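D-mandelate dehydrogenase (PDB 2W2K) probably catalyses the nicotinamide-dependent interconversion of D-mandelate and its 2-keto acid, binds NAD(+), and belongs to the D-isomer specific 2-hydroxyacid dehydrogenase family. Local coordinates at residues 3-9 with 26-32; 22-27 with 324-329; 51-57 with 80-86. One frame throughout, in Å; residues are numbered along the deposited sequence.

The chain enters the fold through strand 5-8, passes along helix 17-26 and returns in strand 28-31, where interaction 1 closes the first loop. Strand 54-57 then settles on the other side of strand 5-8, and interaction 3 closes a second, later loop by pairing it with strand 83-86, so the two contacts follow in series and build one parallel sheet. Interaction 2 spans nearly the whole chain, bringing the end of helix 310-330 back to helix 17-26. It crosses interaction 1, with which it shares K26 and F27, and holds interaction 3 nested within its loop. Residues I324, F327 and L328 also touch strands paired in interaction 3.

Interaction 1: residues 3-9 with 26-32; sequences RPRVLLL and KFEVIPA
R5 lies beside E28, V6 beside V29, L7 beside I30 and L8 beside P31, in two parallel strands whose short axes approach to 4.6 Å and cross at 29°. With helix 17-26 between them in the chain, strands 5-8 and 28-31 form a beta-alpha-beta unit, a worked example of how a parallel sheet gains its outer strand. Bonds alternate in direction: V6 N reaches E28 O and L8 N reaches I30 O, while P4 O, V6 O and L8 O accept from E28, I30 and A32. The bond from I30 N to V6 O is almost straight.

On one face R5 and E28 run side by side, pointing the same way. E28 CG stands anti to the backbone N (chi1 178°) and the chain stays extended beyond it, which carries the carboxylate alongside R5, whose own chain bends at chi3. R5 grips both carboxylate oxygens side-on, NE to E28 OE1 at 2.9 Å and NH2 to E28 OE2 at 3.1 Å. The oxygens lie close to the guanidinium plane, yet the two flat groups are turned 65° apart, so the nitrogens come from above the carboxylate. I30 CD1 lies over one guanidinium face, 3.5 Å from R5 CZ, and R5 NH1 bonds to the carbonyls of Y49 and D51.

The V6, V29 and L8 face is apolar, with W20 and F23 of helix 17-26 packed on it. V29 CG1 sits 3.8 Å from L8 CB. At the strand entrance, P4 CB is 3.7 Å from F27 CD1, and P4 O meets the ring edge of F27. Beside the salt bridge, one water donates to both R3 O and E28 OE1, its oxygen 2.9 Å from each.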
loop_
_atom_site.group_PDB
_atom_site.type_symbol
_atom_site.label_atom_id
_atom_site.label_comp_id
_atom_site.label_asym_id
_atom_site.label_seq_id
_atom_site.Cartn_x
_atom_site.Cartn_y
_atom_site.Cartn_z
ATOM N N ARG B 3 19.616 -45.841 2.290
ATOM C CA ARG B 3 19.145 -44.454 2.136
ATOM C C ARG B 3 20.277 -43.425 2.275
ATOM O O ARG B 3 21.070 -43.515 3.224
ATOM C CB ARG B 3 18.096 -44.142 3.201
ATOM C CG ARG B 3 16.947 -45.127 3.283
ATOM C CD ARG B 3 15.858 -44.615 4.214
ATOM N NE ARG B 3 16.284 -44.636 5.608
ATOM C CZ ARG B 3 15.668 -44.020 6.613
ATOM N NH1 ARG B 3 14.555 -43.321 6.414
ATOM N NH2 ARG B 3 16.168 -44.111 7.839
ATOM N N PRO B 4 20.343 -42.428 1.358
ATOM C CA PRO B 4 21.289 -41.316 1.589
ATOM C C PRO B 4 20.944 -40.558 2.877
ATOM O O PRO B 4 19.784 -40.579 3.327
ATOM C CB PRO B 4 21.081 -40.418 0.367
ATOM C CG PRO B 4 20.538 -41.382 -0.715
ATOM C CD PRO B 4 19.609 -42.258 0.087
ATOM N N ARG B 5 21.954 -39.908 3.468
ATOM C CA ARG B 5 21.848 -39.283 4.790
ATOM C C ARG B 5 21.901 -37.734 4.656
ATOM O O ARG B 5 22.719 -37.202 3.881
ATOM C CB ARG B 5 22.999 -39.802 5.702
ATOM C CG ARG B 5 23.074 -41.378 5.801
ATOM C CD ARG B 5 24.206 -41.901 6.768
ATOM N NE ARG B 5 23.827 -41.789 8.177
ATOM C CZ ARG B 5 24.462 -41.092 9.127
ATOM N NH1 ARG B 5 25.589 -40.421 8.877
ATOM N NH2 ARG B 5 23.964 -41.086 10.361
ATOM N N VAL B 6 21.014 -37.032 5.378
ATOM C CA VAL B 6 20.814 -35.561 5.246
ATOM C C VAL B 6 20.924 -34.848 6.616
ATOM O O VAL B 6 20.151 -35.148 7.548
ATOM C CB VAL B 6 19.425 -35.242 4.576
ATOM C CG1 VAL B 6 19.198 -33.716 4.387
ATOM C CG2 VAL B 6 19.259 -35.994 3.227
ATOM N N LEU B 7 21.890 -33.920 6.748
ATOM C CA LEU B 7 22.025 -33.118 7.971
ATOM C C LEU B 7 20.968 -31.997 7.961
ATOM O O LEU B 7 20.925 -31.220 7.012
ATOM C CB LEU B 7 23.444 -32.493 8.064
ATOM C CG LEU B 7 23.729 -31.729 9.383
ATOM C CD1 LEU B 7 23.859 -32.724 10.533
ATOM C CD2 LEU B 7 25.019 -30.916 9.252
ATOM N N LEU B 8 20.167 -31.909 9.035
ATOM C CA LEU B 8 19.117 -30.873 9.208
ATOM C C LEU B 8 19.628 -29.726 10.067
ATOM O O LEU B 8 19.949 -29.945 11.233
ATOM C CB LEU B 8 17.866 -31.487 9.877
ATOM C CG LEU B 8 16.700 -30.546 10.249
ATOM C CD1 LEU B 8 16.174 -29.782 9.003
ATOM C CD2 LEU B 8 15.566 -31.307 10.902
ATOM N N LEU B 9 19.732 -28.518 9.485
ATOM C CA LEU B 9 20.166 -27.316 10.205
ATOM C C LEU B 9 18.973 -26.588 10.819
ATOM O O LEU B 9 18.199 -25.907 10.117
ATOM C CB LEU B 9 20.942 -26.339 9.294
ATOM C CG LEU B 9 22.295 -26.695 8.675
ATOM C CD1 LEU B 9 22.827 -25.467 7.870
ATOM C CD2 LEU B 9 23.326 -27.157 9.715
ATOM N N LYS B 26 12.388 -41.515 2.314
ATOM C CA LYS B 26 13.467 -41.643 1.311
ATOM C C LYS B 26 14.900 -41.443 1.867
ATOM O O LYS B 26 15.866 -42.056 1.364
ATOM C CB LYS B 26 13.214 -40.658 0.139
ATOM C CG LYS B 26 11.958 -40.955 -0.700
ATOM C CD LYS B 26 11.591 -39.772 -1.620
ATOM C CE LYS B 26 10.525 -40.171 -2.659
ATOM N NZ LYS B 26 9.973 -38.958 -3.386
ATOM N N PHE B 27 15.035 -40.589 2.883
ATOM C CA PHE B 27 16.353 -40.131 3.410
ATOM C C PHE B 27 16.452 -40.301 4.939
ATOM O O PHE B 27 15.468 -40.059 5.651
ATOM C CB PHE B 27 16.527 -38.625 3.117
ATOM C CG PHE B 27 16.676 -38.278 1.646
ATOM C CD1 PHE B 27 17.824 -38.650 0.936
ATOM C CD2 PHE B 27 15.672 -37.558 0.973
ATOM C CE1 PHE B 27 17.969 -38.333 -0.441
ATOM C CE2 PHE B 27 15.817 -37.220 -0.400
ATOM C CZ PHE B 27 16.975 -37.614 -1.098
ATOM N N GLU B 28 17.619 -40.710 5.455
ATOM C CA GLU B 28 17.867 -40.663 6.917
ATOM C C GLU B 28 18.206 -39.218 7.325
ATOM O O GLU B 28 19.289 -38.720 6.992
ATOM C CB GLU B 28 19.012 -41.620 7.330
ATOM C CG GLU B 28 19.334 -41.576 8.838
ATOM C CD GLU B 28 20.617 -42.326 9.202
ATOM O OE1 GLU B 28 21.222 -42.953 8.310
ATOM O OE2 GLU B 28 21.038 -42.240 10.378
ATOM N N VAL B 29 17.283 -38.550 8.032
ATOM C CA VAL B 29 17.457 -37.127 8.436
ATOM C C VAL B 29 18.066 -37.033 9.832
ATOM O O VAL B 29 17.522 -37.600 10.805
ATOM C CB VAL B 29 16.102 -36.326 8.361
ATOM C CG1 VAL B 29 16.292 -34.839 8.838
ATOM C CG2 VAL B 29 15.603 -36.301 6.922
ATOM N N ILE B 30 19.210 -36.342 9.908
ATOM C CA ILE B 30 20.036 -36.206 11.133
ATOM C C ILE B 30 19.937 -34.766 11.732
ATOM O O ILE B 30 20.415 -33.811 11.114
ATOM C CB ILE B 30 21.549 -36.512 10.820
ATOM C CG1 ILE B 30 21.712 -37.802 9.970
ATOM C CG2 ILE B 30 22.387 -36.518 12.122
ATOM C CD1 ILE B 30 23.049 -37.836 9.169
ATOM N N PRO B 31 19.307 -34.593 12.918
ATOM C CA PRO B 31 19.332 -33.244 13.553
ATOM C C PRO B 31 20.753 -32.761 13.938
ATOM O O PRO B 31 21.496 -33.495 14.594
ATOM C CB PRO B 31 18.447 -33.421 14.810
ATOM C CG PRO B 31 17.638 -34.639 14.550
ATOM C CD PRO B 31 18.519 -35.554 13.717
ATOM N N ALA B 32 21.140 -31.543 13.526
ATOM C CA ALA B 32 22.465 -30.989 13.895
ATOM C C ALA B 32 22.574 -30.686 15.405
ATOM O O ALA B 32 23.680 -30.698 15.983
ATOM C CB ALA B 32 22.797 -29.711 13.049
HETATM O O HOH W 1 21.053 -44.486 5.912
#

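Interaction 2: residues 22-27 with 324-329; sequences DFQQKF and IDRFLL
K26 sends its side chain out fully extended from CG onward and crosses D325 at about a right angle, so that NZ meets D325 OD2 at 2.8 Å. The same ammonium also bonds to D22 OD2, one turn back on its own helix, at 2.9 Å. Both oxygens offer their syn lone pairs, and the lysine thus stands between two carboxylates whose OD2 atoms, in D22 and D325, are 4.4 Å apart. Replacing K26 by a leucine would probably leave these two like charges facing each other without the cation that bridges them, and helix 17-26 without its salt bridge to helix 310-330.

The helix segments run nearly parallel, 20° apart, but the axes of these short segments come no nearer than 12.0 Å, and large side chains span the interval. As in relatives of this family, the last long helix of the chain comes back to the N-terminal domain, where both helices lie against the parallel sheet. F27 and L329 approach from opposite directions, L329 CD1 lying 3.7 Å from F27 CZ. The edge of the F27 ring is turned to the backbone at D325 CA. I324 CG2, anti to its backbone nitrogen, projects between the two rings' ends, 3.9 Å from F27 CZ and 4.0 Å from F23 CZ, meeting F23 at its edge. One face of F23, in turn, receives F27 CD2 above its centre.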
loop_
_atom_site.group_PDB
_atom_site.type_symbol
_atom_site.label_atom_id
_atom_site.label_comp_id
_atom_site.label_asym_id
_atom_site.label_seq_id
_atom_site.Cartn_x
_atom_site.Cartn_y
_atom_site.Cartn_z
ATOM N N ASP B 22 7.241 -37.888 3.349
ATOM C CA ASP B 22 7.870 -38.518 2.157
ATOM C C ASP B 22 9.406 -38.417 2.184
ATOM O O ASP B 22 10.133 -39.405 1.912
ATOM C CB ASP B 22 7.285 -37.903 0.856
ATOM C CG ASP B 22 7.841 -38.532 -0.409
ATOM O OD1 ASP B 22 7.527 -39.717 -0.690
ATOM O OD2 ASP B 22 8.574 -37.833 -1.159
ATOM N N PHE B 23 9.890 -37.226 2.525
ATOM C CA PHE B 23 11.345 -36.923 2.585
ATOM C C PHE B 23 12.017 -37.815 3.632
ATOM O O PHE B 23 13.080 -38.383 3.372
ATOM C CB PHE B 23 11.578 -35.417 2.893
ATOM C CG PHE B 23 12.995 -34.918 2.568
ATOM C CD1 PHE B 23 13.328 -34.547 1.268
ATOM C CD2 PHE B 23 13.979 -34.808 3.570
ATOM C CE1 PHE B 23 14.608 -34.074 0.951
ATOM C CE2 PHE B 23 15.302 -34.320 3.257
ATOM C CZ PHE B 23 15.605 -33.971 1.941
ATOM N N GLN B 24 11.378 -37.960 4.796
ATOM C CA GLN B 24 11.947 -38.743 5.924
ATOM C C GLN B 24 11.890 -40.262 5.663
ATOM O O GLN B 24 12.591 -41.031 6.321
ATOM C CB GLN B 24 11.236 -38.425 7.241
ATOM C CG GLN B 24 11.522 -37.032 7.834
ATOM C CD GLN B 24 10.627 -36.734 9.028
ATOM O OE1 GLN B 24 11.024 -36.935 10.183
ATOM N NE2 GLN B 24 9.412 -36.261 8.757
ATOM N N GLN B 25 11.075 -40.680 4.691
ATOM C CA GLN B 25 11.041 -42.099 4.266
ATOM C C GLN B 25 12.205 -42.392 3.299
ATOM O O GLN B 25 12.924 -43.388 3.448
ATOM C CB GLN B 25 9.664 -42.430 3.626
ATOM C CG GLN B 25 9.399 -43.946 3.326
ATOM C CD GLN B 25 10.252 -44.531 2.197
ATOM O OE1 GLN B 25 10.880 -45.587 2.372
ATOM N NE2 GLN B 25 10.264 -43.864 1.026
ATOM N N LYS B 26 12.388 -41.515 2.314
ATOM C CA LYS B 26 13.467 -41.643 1.311
ATOM C C LYS B 26 14.900 -41.443 1.867
ATOM O O LYS B 26 15.866 -42.056 1.364
ATOM C CB LYS B 26 13.214 -40.658 0.139
ATOM C CG LYS B 26 11.958 -40.955 -0.700
ATOM C CD LYS B 26 11.591 -39.772 -1.620
ATOM C CE LYS B 26 10.525 -40.171 -2.659
ATOM N NZ LYS B 26 9.973 -38.958 -3.386
ATOM N N PHE B 27 15.035 -40.589 2.883
ATOM C CA PHE B 27 16.353 -40.131 3.410
ATOM C C PHE B 27 16.452 -40.301 4.939
ATOM O O PHE B 27 15.468 -40.059 5.651
ATOM C CB PHE B 27 16.527 -38.625 3.117
ATOM C CG PHE B 27 16.676 -38.278 1.646
ATOM C CD1 PHE B 27 17.824 -38.650 0.936
ATOM C CD2 PHE B 27 15.672 -37.558 0.973
ATOM C CE1 PHE B 27 17.969 -38.333 -0.441
ATOM C CE2 PHE B 27 15.817 -37.220 -0.400
ATOM C CZ PHE B 27 16.975 -37.614 -1.098
ATOM N N ILE B 324 16.870 -31.614 -3.490
ATOM C CA ILE B 324 17.688 -32.747 -2.980
ATOM C C ILE B 324 17.201 -34.118 -3.537
ATOM O O ILE B 324 18.019 -34.990 -3.917
ATOM C CB ILE B 324 17.781 -32.702 -1.421
ATOM C CG1 ILE B 324 18.600 -31.468 -0.961
ATOM C CG2 ILE B 324 18.405 -33.987 -0.853
ATOM C CD1 ILE B 324 18.446 -31.150 0.541
ATOM N N ASP B 325 15.883 -34.287 -3.629
ATOM C CA ASP B 325 15.273 -35.515 -4.206
ATOM C C ASP B 325 15.695 -35.706 -5.672
ATOM O O ASP B 325 16.208 -36.778 -6.046
ATOM C CB ASP B 325 13.734 -35.444 -4.080
ATOM C CG ASP B 325 13.025 -36.787 -4.354
ATOM O OD1 ASP B 325 13.568 -37.695 -5.025
ATOM O OD2 ASP B 325 11.883 -36.934 -3.887
ATOM N N ARG B 326 15.474 -34.673 -6.489
ATOM C CA ARG B 326 15.947 -34.649 -7.894
ATOM C C ARG B 326 17.438 -35.035 -8.028
ATOM O O ARG B 326 17.775 -35.939 -8.789
ATOM C CB ARG B 326 15.719 -33.285 -8.554
ATOM C CG ARG B 326 14.252 -32.979 -8.860
ATOM C CD ARG B 326 14.039 -31.519 -9.338
ATOM N NE ARG B 326 14.764 -31.197 -10.574
ATOM C CZ ARG B 326 14.273 -31.278 -11.816
ATOM N NH1 ARG B 326 13.025 -31.682 -12.035
ATOM N NH2 ARG B 326 15.046 -30.943 -12.846
ATOM N N PHE B 327 18.308 -34.340 -7.283
ATOM C CA PHE B 327 19.771 -34.429 -7.446
ATOM C C PHE B 327 20.399 -35.730 -6.898
ATOM O O PHE B 327 21.373 -36.230 -7.467
ATOM C CB PHE B 327 20.433 -33.189 -6.800
ATOM C CG PHE B 327 21.841 -32.914 -7.282
ATOM C CD1 PHE B 327 22.073 -32.307 -8.524
ATOM C CD2 PHE B 327 22.943 -33.247 -6.485
ATOM C CE1 PHE B 327 23.372 -32.038 -8.972
ATOM C CE2 PHE B 327 24.258 -32.974 -6.925
ATOM C CZ PHE B 327 24.472 -32.368 -8.167
ATOM N N LEU B 328 19.845 -36.288 -5.821
ATOM C CA LEU B 328 20.376 -37.552 -5.244
ATOM C C LEU B 328 19.679 -38.844 -5.684
ATOM O O LEU B 328 20.312 -39.921 -5.681
ATOM C CB LEU B 328 20.380 -37.505 -3.696
ATOM C CG LEU B 328 21.322 -36.501 -3.002
ATOM C CD1 LEU B 328 21.315 -36.733 -1.481
ATOM C CD2 LEU B 328 22.756 -36.582 -3.571
ATOM N N LEU B 329 18.389 -38.761 -6.013
ATOM C CA LEU B 329 17.576 -39.978 -6.306
ATOM C C LEU B 329 17.078 -40.122 -7.770
ATOM O O LEU B 329 16.924 -41.248 -8.276
ATOM C CB LEU B 329 16.405 -40.120 -5.325
ATOM C CG LEU B 329 16.732 -40.260 -3.822
ATOM C CD1 LEU B 329 15.485 -40.394 -2.966
ATOM C CD2 LEU B 329 17.685 -41.407 -3.570
#

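Interaction 3: residues 51-57 with 80-86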
loop_
_atom_site.group_PDB
_atom_site.type_symbol
_atom_site.label_atom_id
_atom_site.label_comp_id
_atom_site.label_asym_id
_atom_site.label_seq_id
_atom_site.Cartn_x
_atom_site.Cartn_y
_atom_site.Cartn_z
ATOM N N ASP B 51 29.378 -39.858 7.890
ATOM C CA ASP B 51 29.355 -39.413 6.486
ATOM C C ASP B 51 27.910 -39.071 6.078
ATOM O O ASP B 51 27.024 -39.903 6.244
ATOM C CB ASP B 51 29.842 -40.532 5.554
ATOM C CG ASP B 51 31.372 -40.632 5.437
ATOM O OD1 ASP B 51 32.114 -40.004 6.228
ATOM O OD2 ASP B 51 31.826 -41.356 4.512
ATOM N N PHE B 52 27.675 -37.864 5.547
ATOM C CA PHE B 52 26.344 -37.513 4.987
ATOM C C PHE B 52 26.494 -36.987 3.545
ATOM O O PHE B 52 27.585 -36.518 3.159
ATOM C CB PHE B 52 25.541 -36.545 5.904
ATOM C CG PHE B 52 26.320 -35.333 6.379
ATOM C CD1 PHE B 52 26.350 -34.145 5.606
ATOM C CD2 PHE B 52 26.996 -35.359 7.612
ATOM C CE1 PHE B 52 27.066 -33.012 6.040
ATOM C CE2 PHE B 52 27.719 -34.229 8.075
ATOM C CZ PHE B 52 27.741 -33.043 7.297
ATOM N N GLU B 53 25.420 -37.099 2.749
ATOM C CA GLU B 53 25.445 -36.736 1.328
ATOM C C GLU B 53 24.777 -35.392 0.985
ATOM O O GLU B 53 24.994 -34.841 -0.109
ATOM C CB GLU B 53 24.811 -37.864 0.468
ATOM C CG GLU B 53 25.619 -39.176 0.397
ATOM C CD GLU B 53 25.657 -39.966 1.707
ATOM O OE1 GLU B 53 24.610 -40.154 2.362
ATOM O OE2 GLU B 53 26.750 -40.458 2.058
ATOM N N ALA B 54 23.944 -34.888 1.902
ATOM C CA ALA B 54 23.278 -33.591 1.721
ATOM C C ALA B 54 23.111 -32.810 3.037
ATOM O O ALA B 54 23.199 -33.390 4.147
ATOM C CB ALA B 54 21.876 -33.794 1.024
ATOM N N ILE B 55 22.882 -31.493 2.904
ATOM C CA ILE B 55 22.467 -30.622 3.987
ATOM C C ILE B 55 21.187 -29.866 3.537
ATOM O O ILE B 55 21.136 -29.378 2.394
ATOM C CB ILE B 55 23.584 -29.552 4.325
ATOM C CG1 ILE B 55 24.904 -30.216 4.781
ATOM C CG2 ILE B 55 23.078 -28.578 5.407
ATOM C CD1 ILE B 55 26.171 -29.351 4.431
ATOM N N ILE B 56 20.204 -29.736 4.437
ATOM C CA ILE B 56 18.962 -28.948 4.209
ATOM C C ILE B 56 18.697 -27.883 5.312
ATOM O O ILE B 56 18.954 -28.109 6.521
ATOM C CB ILE B 56 17.699 -29.918 4.021
ATOM C CG1 ILE B 56 16.525 -29.205 3.297
ATOM C CG2 ILE B 56 17.322 -30.617 5.340
ATOM C CD1 ILE B 56 15.328 -30.115 2.839
ATOM N N LYS B 57 18.201 -26.723 4.879
ATOM C CA LYS B 57 17.961 -25.552 5.761
ATOM C C LYS B 57 16.603 -24.958 5.325
ATOM O O LYS B 57 16.508 -24.275 4.273
ATOM C CB LYS B 57 19.132 -24.545 5.591
ATOM C CG LYS B 57 19.176 -23.327 6.612
ATOM C CD LYS B 57 20.239 -22.306 6.135
ATOM C CE LYS B 57 20.453 -21.085 7.069
ATOM N NZ LYS B 57 19.272 -20.150 7.190
ATOM N N SER B 80 32.043 -37.294 1.369
ATOM C CA SER B 80 30.768 -37.857 0.848
ATOM C C SER B 80 29.714 -36.793 0.458
ATOM O O SER B 80 28.738 -37.085 -0.283
ATOM C CB SER B 80 30.148 -38.781 1.923
ATOM O OG SER B 80 29.891 -38.079 3.144
ATOM N N LEU B 81 29.903 -35.561 0.933
ATOM C CA LEU B 81 28.885 -34.497 0.716
ATOM C C LEU B 81 28.773 -34.099 -0.770
ATOM O O LEU B 81 29.791 -33.799 -1.419
ATOM C CB LEU B 81 29.152 -33.265 1.626
ATOM C CG LEU B 81 28.260 -32.018 1.489
ATOM C CD1 LEU B 81 26.804 -32.268 1.947
ATOM C CD2 LEU B 81 28.875 -30.861 2.323
ATOM N N LYS B 82 27.549 -34.126 -1.302
ATOM C CA LYS B 82 27.262 -33.775 -2.719
ATOM C C LYS B 82 26.434 -32.480 -2.941
ATOM O O LYS B 82 26.581 -31.828 -3.985
ATOM C CB LYS B 82 26.590 -34.958 -3.473
ATOM C CG LYS B 82 27.566 -36.148 -3.774
ATOM C CD LYS B 82 26.888 -37.315 -4.560
ATOM C CE LYS B 82 27.974 -38.265 -5.087
ATOM N NZ LYS B 82 27.413 -39.448 -5.821
ATOM N N VAL B 83 25.578 -32.096 -1.985
ATOM C CA VAL B 83 24.632 -30.982 -2.225
ATOM C C VAL B 83 24.121 -30.328 -0.933
ATOM O O VAL B 83 23.904 -31.027 0.067
ATOM C CB VAL B 83 23.396 -31.447 -3.155
ATOM C CG1 VAL B 83 22.601 -32.612 -2.537
ATOM C CG2 VAL B 83 22.432 -30.279 -3.499
ATOM N N PHE B 84 23.904 -29.006 -0.987
ATOM C CA PHE B 84 23.365 -28.180 0.127
ATOM C C PHE B 84 22.240 -27.312 -0.480
ATOM O O PHE B 84 22.513 -26.522 -1.399
ATOM C CB PHE B 84 24.531 -27.294 0.658
ATOM C CG PHE B 84 24.235 -26.439 1.902
ATOM C CD1 PHE B 84 22.930 -26.272 2.440
ATOM C CD2 PHE B 84 25.286 -25.739 2.502
ATOM C CE1 PHE B 84 22.710 -25.434 3.586
ATOM C CE2 PHE B 84 25.088 -24.909 3.650
ATOM C CZ PHE B 84 23.795 -24.760 4.193
ATOM N N ALA B 85 20.984 -27.482 -0.013
ATOM C CA ALA B 85 19.848 -26.632 -0.443
ATOM C C ALA B 85 19.337 -25.776 0.729
ATOM O O ALA B 85 19.068 -26.314 1.814
ATOM C CB ALA B 85 18.681 -27.512 -1.035
ATOM N N ALA B 86 19.152 -24.466 0.498
ATOM C CA ALA B 86 18.765 -23.522 1.582
ATOM C C ALA B 86 17.633 -22.584 1.182
ATOM O O ALA B 86 17.556 -22.170 0.016
ATOM C CB ALA B 86 19.977 -22.683 2.030
#
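S80 OG donates to F52 O at 2.8 Å, its hydroxyl placed between backbone N and carbonyl carbon (chi1 59°) and coming from above the carbonyl plane, 48° out of it. One residue on, E53 O accepts from K82 N at 2.9 Å and, weakly, from V83 N, a shared acceptor just ahead of the regular pairing. From there the parallel pattern takes hold: I55 N bonds to V83 O, A85 N to I55 O, and K57 N to A85 O. The polar ends of E53 and K57 turn to other partners, E53 OE1 to the backbone N of R5 and K57 NZ to Y67 among others.

Packing differs on the two faces. I55 lays CG2 over the ring of F84 in a CH-pi contact, 3.9 Å from CG2 to the ring centroid, while K57 CB comes to the ring's edge. I55 and L81 cross at about a right angle, the tip of the longer branch, I55 CD1, lying 3.7 Å from L81 CD2. On the opposite face the small A54 CB meets V83 CG1 at 3.8 Å.

These strands continue a parallel sheet: 54-57 also pairs with strand 5-8, and 83-86 lies next to 105-107. On the face of the sheet that carries I55 and F84, the F84 ring meets F106 edge-to-face and W69 with planes at about 50°, whereas A54, I56 and V83 rest against helix 310-330 through L328, I324 and F327.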